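Local coordinates for heat shock protein-related protein (PDB 4FEI) that probably acts as a small heat shock protein chaperone in the stress response, of which this chain is the alpha-crystallin domain, at residues G38-V43 with E66-E71. Residues are numbered along the deposited sequence; the frame is centred on the assembly and turned at random.
Sequences GGQLTV and ELAFPE
Leu41 and Leu67 face each other as an antiparallel hydrogen-bonded pair, joined by a straight bond from Leu41 N to Leu67 O (173° at the hydrogen) and by its return from Leu67 N to Leu41 O at 2.7 Å. Strand 66-68 thus pairs with 40-43, part of the central strand of a three-stranded sheet in the alpha-crystallin sandwich; 62-68 is its outer strand within this chain. A third bond, Phe69 N to Gly39 O, is longer at 3.2 Å, its donor well above the carbonyl plane.

The Phe69 side chain comes in alongside the opposing segment, largely with its ring edge. With CG beside the backbone N (chi1 -64°), CB leads to a ring whose CD1 lies 3.5 Å from Gly39 C, with Gly39 CA in the ring plane. CE1 comes 3.5 Å from Gly38 O and also nears Gln40 N; CZ, at the tip, stands 4.0 Å from Leu41 CB, which CE2 approaches too. Phe91 meets this ring edge-to-face. Putting an alanine here would probably open a gap beside Leu41 and leave Phe91 without its aromatic mate.

On the face carrying Gln40, Thr42, Glu66 and Ala68, Gln40 bends at chi2, bringing OE1 to 3.7 Å from Ala68 CB and NE2 to 3.4 Å from Glu66 CG. Its amide plane stands 89° from the Glu66 carboxylate. Thr42 OG1 lies 3.7 Å from Glu66 CG. Ala68 O accepts a hydrogen bond from Arg55 of the second subunit, placing this strand at the dimer interface.

Backbone bonds therefore set the register; Leu41 packs on Phe69 and Val43 on Leu67, backed by Leu20, while the Gln40 face is mostly polar despite Ala68.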
loop_
_atom_site.group_PDB
_atom_site.type_symbol
_atom_site.label_atom_id
_atom_site.label_comp_id
_atom_site.label_asym_id
_atom_site.label_seq_id
_atom_site.Cartn_x
_atom_site.Cartn_y
_atom_site.Cartn_z
ATOM N N GLY A 38 -26.286 6.237 -4.096
ATOM C CA GLY A 38 -27.043 6.031 -2.846
ATOM C C GLY A 38 -26.221 5.492 -1.658
ATOM O O GLY A 38 -25.542 6.263 -0.976
ATOM N N GLY A 39 -26.310 4.171 -1.416
ATOM C CA GLY A 39 -25.708 3.518 -0.260
ATOM C C GLY A 39 -24.475 2.677 -0.583
ATOM O O GLY A 39 -24.113 1.782 0.187
ATOM N N GLN A 40 -23.834 2.971 -1.719
ATOM C CA GLN A 40 -22.640 2.273 -2.165
ATOM C C GLN A 40 -21.623 3.292 -2.640
ATOM O O GLN A 40 -21.950 4.253 -3.327
ATOM C CB GLN A 40 -22.924 1.282 -3.319
ATOM C CG GLN A 40 -24.000 0.198 -3.062
ATOM C CD GLN A 40 -23.435 -1.159 -2.571
ATOM O OE1 GLN A 40 -24.057 -1.840 -1.732
ATOM N NE2 GLN A 40 -22.274 -1.563 -3.105
ATOM N N LEU A 41 -20.373 3.068 -2.268
ATOM C CA LEU A 41 -19.288 3.817 -2.826
ATOM C C LEU A 41 -18.539 2.898 -3.791
ATOM O O LEU A 41 -18.188 1.723 -3.459
ATOM C CB LEU A 41 -18.367 4.269 -1.714
ATOM C CG LEU A 41 -17.405 5.440 -1.822
ATOM C CD1 LEU A 41 -16.096 5.009 -1.305
ATOM C CD2 LEU A 41 -17.266 6.016 -3.215
ATOM N N THR A 42 -18.321 3.413 -5.005
ATOM C CA THR A 42 -17.544 2.670 -5.990
ATOM C C THR A 42 -16.215 3.341 -6.181
ATOM O O THR A 42 -16.166 4.537 -6.430
ATOM C CB THR A 42 -18.282 2.443 -7.312
ATOM O OG1 THR A 42 -19.559 1.830 -7.035
ATOM C CG2 THR A 42 -17.434 1.543 -8.237
ATOM N N VAL A 43 -15.144 2.569 -5.987
ATOM C CA VAL A 43 -13.786 3.081 -6.152
ATOM C C VAL A 43 -13.093 2.259 -7.241
ATOM O O VAL A 43 -13.146 1.010 -7.220
ATOM C CB VAL A 43 -12.913 2.964 -4.837
ATOM C CG1 VAL A 43 -11.651 3.752 -5.014
ATOM C CG2 VAL A 43 -13.625 3.491 -3.657
ATOM N N GLU A 66 -16.781 -2.130 -4.888
ATOM C CA GLU A 66 -18.129 -1.642 -4.615
ATOM C C GLU A 66 -18.368 -1.851 -3.103
ATOM O O GLU A 66 -18.432 -3.004 -2.613
ATOM C CB GLU A 66 -19.145 -2.399 -5.453
ATOM C CG GLU A 66 -20.329 -1.612 -5.903
ATOM C CD GLU A 66 -21.100 -2.294 -7.046
ATOM O OE1 GLU A 66 -21.312 -1.623 -8.116
ATOM O OE2 GLU A 66 -21.514 -3.485 -6.885
ATOM N N LEU A 67 -18.449 -0.734 -2.359
ATOM C CA LEU A 67 -18.363 -0.775 -0.895
ATOM C C LEU A 67 -19.576 -0.084 -0.296
ATOM O O LEU A 67 -19.854 1.078 -0.625
ATOM C CB LEU A 67 -17.069 -0.101 -0.373
ATOM C CG LEU A 67 -15.702 -0.479 -0.946
ATOM C CD1 LEU A 67 -14.729 0.633 -0.651
ATOM C CD2 LEU A 67 -15.147 -1.825 -0.435
ATOM N N ALA A 68 -20.304 -0.808 0.558
ATOM C CA ALA A 68 -21.563 -0.294 1.137
ATOM C C ALA A 68 -21.216 0.555 2.322
ATOM O O ALA A 68 -20.336 0.160 3.117
ATOM C CB ALA A 68 -22.453 -1.457 1.589
ATOM N N PHE A 69 -21.863 1.715 2.454
ATOM C CA PHE A 69 -21.671 2.564 3.655
ATOM C C PHE A 69 -22.166 1.840 4.915
ATOM O O PHE A 69 -23.289 1.372 4.947
ATOM C CB PHE A 69 -22.409 3.891 3.537
ATOM C CG PHE A 69 -21.921 4.771 2.426
ATOM C CD1 PHE A 69 -22.723 5.018 1.294
ATOM C CD2 PHE A 69 -20.679 5.379 2.513
ATOM C CE1 PHE A 69 -22.265 5.833 0.261
ATOM C CE2 PHE A 69 -20.204 6.216 1.483
ATOM C CZ PHE A 69 -21.004 6.445 0.356
ATOM N N PRO A 70 -21.321 1.754 5.949
ATOM C CA PRO A 70 -21.716 1.107 7.228
ATOM C C PRO A 70 -22.751 1.944 7.946
ATOM O O PRO A 70 -23.459 1.433 8.816
ATOM C CB PRO A 70 -20.401 1.107 8.066
ATOM C CG PRO A 70 -19.297 1.366 7.060
ATOM C CD PRO A 70 -19.914 2.207 5.965
ATOM N N GLU A 71 -22.802 3.231 7.583
ATOM C CA GLU A 71 -23.684 4.228 8.194
ATOM C C GLU A 71 -24.200 5.118 7.066
ATOM O O GLU A 71 -23.426 5.481 6.188
ATOM C CB GLU A 71 -22.850 5.075 9.146
ATOM C CG GLU A 71 -23.475 5.345 10.468
ATOM C CD GLU A 71 -23.354 4.146 11.395
ATOM O OE1 GLU A 71 -24.245 3.240 11.302
ATOM O OE2 GLU A 71 -22.386 4.134 12.229
#